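Local coordinates for protein Nrps/pks (Streptomyces albus, PDB 4OPE) that is a ketosynthase domain of an acyltransferase-less type I polyketide synthase that probably condenses acyl units in oxazolomycin assembly, at residues Leu498-Asp503 against Asp510-His515. Sequence-based numbering, arbitrary orientation.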
ATOM      1  N   LEU A 498      -3.879 -36.357  18.748  1.00 37.15           N
ATOM      2  CA  LEU A 498      -3.678 -36.757  20.147  1.00 38.34           C
ATOM      3  C   LEU A 498      -4.882 -36.288  21.018  1.00 36.99           C
ATOM      4  O   LEU A 498      -5.426 -35.235  20.788  1.00 37.39           O
ATOM      5  CB  LEU A 498      -2.359 -36.210  20.667  1.00 37.61           C
ATOM      6  CG  LEU A 498      -2.002 -36.645  22.069  1.00 40.77           C
ATOM      7  CD1 LEU A 498      -0.495 -36.687  22.227  1.00 43.23           C
ATOM      8  CD2 LEU A 498      -2.572 -35.721  23.119  1.00 43.03           C
ATOM      9  N   ALA A 499      -5.298 -37.077  22.005  1.00 37.18           N
ATOM     10  CA  ALA A 499      -6.323 -36.620  22.938  1.00 38.62           C
ATOM     11  C   ALA A 499      -6.144 -37.160  24.331  1.00 40.11           C
ATOM     12  O   ALA A 499      -5.635 -38.281  24.535  1.00 42.04           O
ATOM     13  CB  ALA A 499      -7.699 -36.990  22.438  1.00 41.57           C
ATOM     14  N   VAL A 500      -6.581 -36.367  25.293  1.00 39.56           N
ATOM     15  CA  VAL A 500      -6.527 -36.757  26.684  1.00 41.47           C
ATOM     16  C   VAL A 500      -7.794 -36.298  27.352  1.00 43.14           C
ATOM     17  O   VAL A 500      -8.327 -35.217  27.073  1.00 46.86           O
ATOM     18  CB  VAL A 500      -5.371 -36.084  27.422  1.00 44.19           C
ATOM     19  CG1 VAL A 500      -5.071 -36.823  28.699  1.00 45.02           C
ATOM     20  CG2 VAL A 500      -4.128 -36.049  26.542  1.00 46.30           C
ATOM     21  N   VAL A 501      -8.285 -37.141  28.239  1.00 44.19           N
ATOM     22  CA  VAL A 501      -9.363 -36.781  29.135  1.00 42.44           C
ATOM     23  C   VAL A 501      -8.737 -36.306  30.408  1.00 38.29           C
ATOM     24  O   VAL A 501      -7.796 -36.925  30.884  1.00 35.88           O
ATOM     25  CB  VAL A 501     -10.254 -37.962  29.429  1.00 43.96           C
ATOM     26  CG1 VAL A 501     -11.473 -37.472  30.187  1.00 44.28           C
ATOM     27  CG2 VAL A 501     -10.658 -38.603  28.117  1.00 46.68           C
ATOM     28  N   PHE A 502      -9.213 -35.179  30.923  1.00 37.67           N
ATOM     29  CA  PHE A 502      -8.538 -34.544  32.064  1.00 38.04           C
ATOM     30  C   PHE A 502      -9.500 -33.716  32.892  1.00 38.76           C
ATOM     31  O   PHE A 502     -10.525 -33.222  32.393  1.00 37.73           O
ATOM     32  CB  PHE A 502      -7.304 -33.717  31.619  1.00 37.26           C
ATOM     33  CG  PHE A 502      -7.643 -32.373  30.981  1.00 37.18           C
ATOM     34  CD1 PHE A 502      -8.040 -32.286  29.657  1.00 36.32           C
ATOM     35  CD2 PHE A 502      -7.589 -31.198  31.728  1.00 35.59           C
ATOM     36  CE1 PHE A 502      -8.369 -31.059  29.101  1.00 35.60           C
ATOM     37  CE2 PHE A 502      -7.933 -29.986  31.176  1.00 36.13           C
ATOM     38  CZ  PHE A 502      -8.288 -29.909  29.839  1.00 35.06           C
ATOM     39  N   ASP A 503      -9.149 -33.571  34.163  1.00 40.13           N
ATOM     40  CA  ASP A 503      -9.989 -32.852  35.120  1.00 44.04           C
ATOM     41  C   ASP A 503      -9.429 -31.469  35.404  1.00 41.21           C
ATOM     42  O   ASP A 503     -10.161 -30.523  35.677  1.00 39.62           O
ATOM     43  CB  ASP A 503     -10.008 -33.605  36.470  1.00 49.31           C
ATOM     44  CG  ASP A 503     -10.490 -35.027  36.364  1.00 53.18           C
ATOM     45  OD1 ASP A 503     -11.536 -35.254  35.713  1.00 55.23           O
ATOM     46  OD2 ASP A 503      -9.834 -35.911  36.971  1.00 58.53           O
ATOM     47  N   ASP A 510       0.656 -33.790  33.503  1.00 41.29           N
ATOM     48  CA  ASP A 510       1.106 -35.121  33.856  1.00 42.97           C
ATOM     49  C   ASP A 510       0.937 -36.113  32.697  1.00 43.28           C
ATOM     50  O   ASP A 510       1.846 -36.902  32.389  1.00 41.12           O
ATOM     51  CB  ASP A 510       0.254 -35.652  35.014  1.00 45.97           C
ATOM     52  CG  ASP A 510       0.608 -35.029  36.371  1.00 49.46           C
ATOM     53  OD1 ASP A 510       1.697 -34.435  36.526  1.00 49.36           O
ATOM     54  OD2 ASP A 510      -0.223 -35.163  37.306  1.00 55.01           O
ATOM     55  N   ALA A 511      -0.244 -36.120  32.082  1.00 40.59           N
ATOM     56  CA  ALA A 511      -0.486 -37.104  31.068  1.00 42.07           C
ATOM     57  C   ALA A 511       0.364 -36.831  29.842  1.00 43.41           C
ATOM     58  O   ALA A 511       0.916 -37.753  29.255  1.00 43.77           O
ATOM     59  CB  ALA A 511      -1.957 -37.138  30.679  1.00 45.22           C
ATOM     60  N   LEU A 512       0.422 -35.565  29.435  1.00 43.22           N
ATOM     61  CA  LEU A 512       1.226 -35.152  28.293  1.00 42.23           C
ATOM     62  C   LEU A 512       2.699 -35.450  28.554  1.00 42.24           C
ATOM     63  O   LEU A 512       3.382 -35.959  27.718  1.00 41.53           O
ATOM     64  CB  LEU A 512       1.013 -33.664  27.999  1.00 41.56           C
ATOM     65  CG  LEU A 512      -0.429 -33.268  27.681  1.00 41.30           C
ATOM     66  CD1 LEU A 512      -0.487 -31.827  27.277  1.00 42.32           C
ATOM     67  CD2 LEU A 512      -1.084 -34.072  26.585  1.00 41.56           C
ATOM     68  N   GLU A 513       3.191 -35.187  29.740  1.00 46.00           N
ATOM     69  CA  GLU A 513       4.601 -35.511  30.035  1.00 48.95           C
ATOM     70  C   GLU A 513       4.845 -37.034  29.973  1.00 49.03           C
ATOM     71  O   GLU A 513       5.811 -37.480  29.375  1.00 48.04           O
ATOM     72  CB  GLU A 513       5.019 -34.889  31.368  1.00 49.55           C
ATOM     73  CG  GLU A 513       4.980 -33.374  31.279  1.00 52.29           C
ATOM     74  CD  GLU A 513       5.501 -32.644  32.512  1.00 59.75           C
ATOM     75  OE1 GLU A 513       5.978 -33.303  33.494  1.00 59.36           O
ATOM     76  OE2 GLU A 513       5.417 -31.373  32.488  1.00 61.43           O
ATOM     77  N   ASP A 514       3.921 -37.825  30.513  1.00 49.80           N
ATOM     78  CA  ASP A 514       4.023 -39.277  30.431  1.00 51.29           C
ATOM     79  C   ASP A 514       4.113 -39.706  28.976  1.00 50.56           C
ATOM     80  O   ASP A 514       4.928 -40.527  28.620  1.00 51.08           O
ATOM     81  CB  ASP A 514       2.830 -39.964  31.114  1.00 52.80           C
ATOM     82  CG  ASP A 514       2.898 -39.895  32.638  1.00 57.18           C
ATOM     83  OD1 ASP A 514       3.988 -39.680  33.179  1.00 61.49           O
ATOM     84  OD2 ASP A 514       1.859 -40.053  33.320  1.00 64.02           O
ATOM     85  N   HIS A 515       3.289 -39.130  28.122  1.00 51.38           N
ATOM     86  CA  HIS A 515       3.225 -39.579  26.746  1.00 52.82           C
ATOM     87  C   HIS A 515       4.557 -39.267  26.109  1.00 53.94           C
ATOM     88  O   HIS A 515       5.069 -40.076  25.367  1.00 55.28           O
ATOM     89  CB  HIS A 515       2.049 -38.914  26.009  1.00 53.97           C
ATOM     90  CG  HIS A 515       1.999 -39.201  24.538  1.00 56.29           C
ATOM     91  ND1 HIS A 515       2.667 -38.439  23.602  1.00 56.69           N
ATOM     92  CD2 HIS A 515       1.357 -40.168  23.839  1.00 58.23           C
ATOM     93  CE1 HIS A 515       2.437 -38.918  22.392  1.00 54.78           C
ATOM     94  NE2 HIS A 515       1.638 -39.964  22.508  1.00 55.19           N
TER
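The backbone bond from His515 N to Ala511 O (3.0 Å), with that from Asp514 N to Asp510 O (2.9 Å), belongs to the helical turn carrying Ala511, Leu512 and His515 against Leu498 and Val500. The motif is a helix packed on a three-stranded antiparallel sheet, in a small alpha/beta unit like the linker that flanks ketosynthases of modular synthases. Strand 496-502 is the middle strand, and helix 505-516 follows it directly. The N-to-C directions of strand 498-502 and helix 510-515 differ by 142°, so the helix runs roughly back along the strand, with axes 9.7 Å apart at closest.

No hydrogen bond crosses the contact; methyl groups meet one another and one imidazole face. Strand alternation turns Leu498 and Val500 toward the helix, whereas Ala499 faces helix 541-550. Beta-branched Val500 suits its place because its two methyls divide the work: CG1 lies 3.7 Å from Ala511 CB, and CG2 lies 3.6 Å from Leu512 CD2. Alanine, with its single methyl, lets the helix backbone come close here; Leu512 instead reaches in with its longer chain and also packs on Thr468 and Ala469. Asp510 and Glu513 form salt bridges with Arg473, at the end of helix 458-473, which tie the two helices together.

Leu498 forks as well. Its CD2 meets Leu512 CD2. His515 has CG anti to its own backbone N (chi1 173°), which carries the ring toward the strand; there Leu498 CD1 makes a CH-pi contact over one face, 3.8 Å from the His515 ring centroid and shifted toward the rim, nearest to CE1.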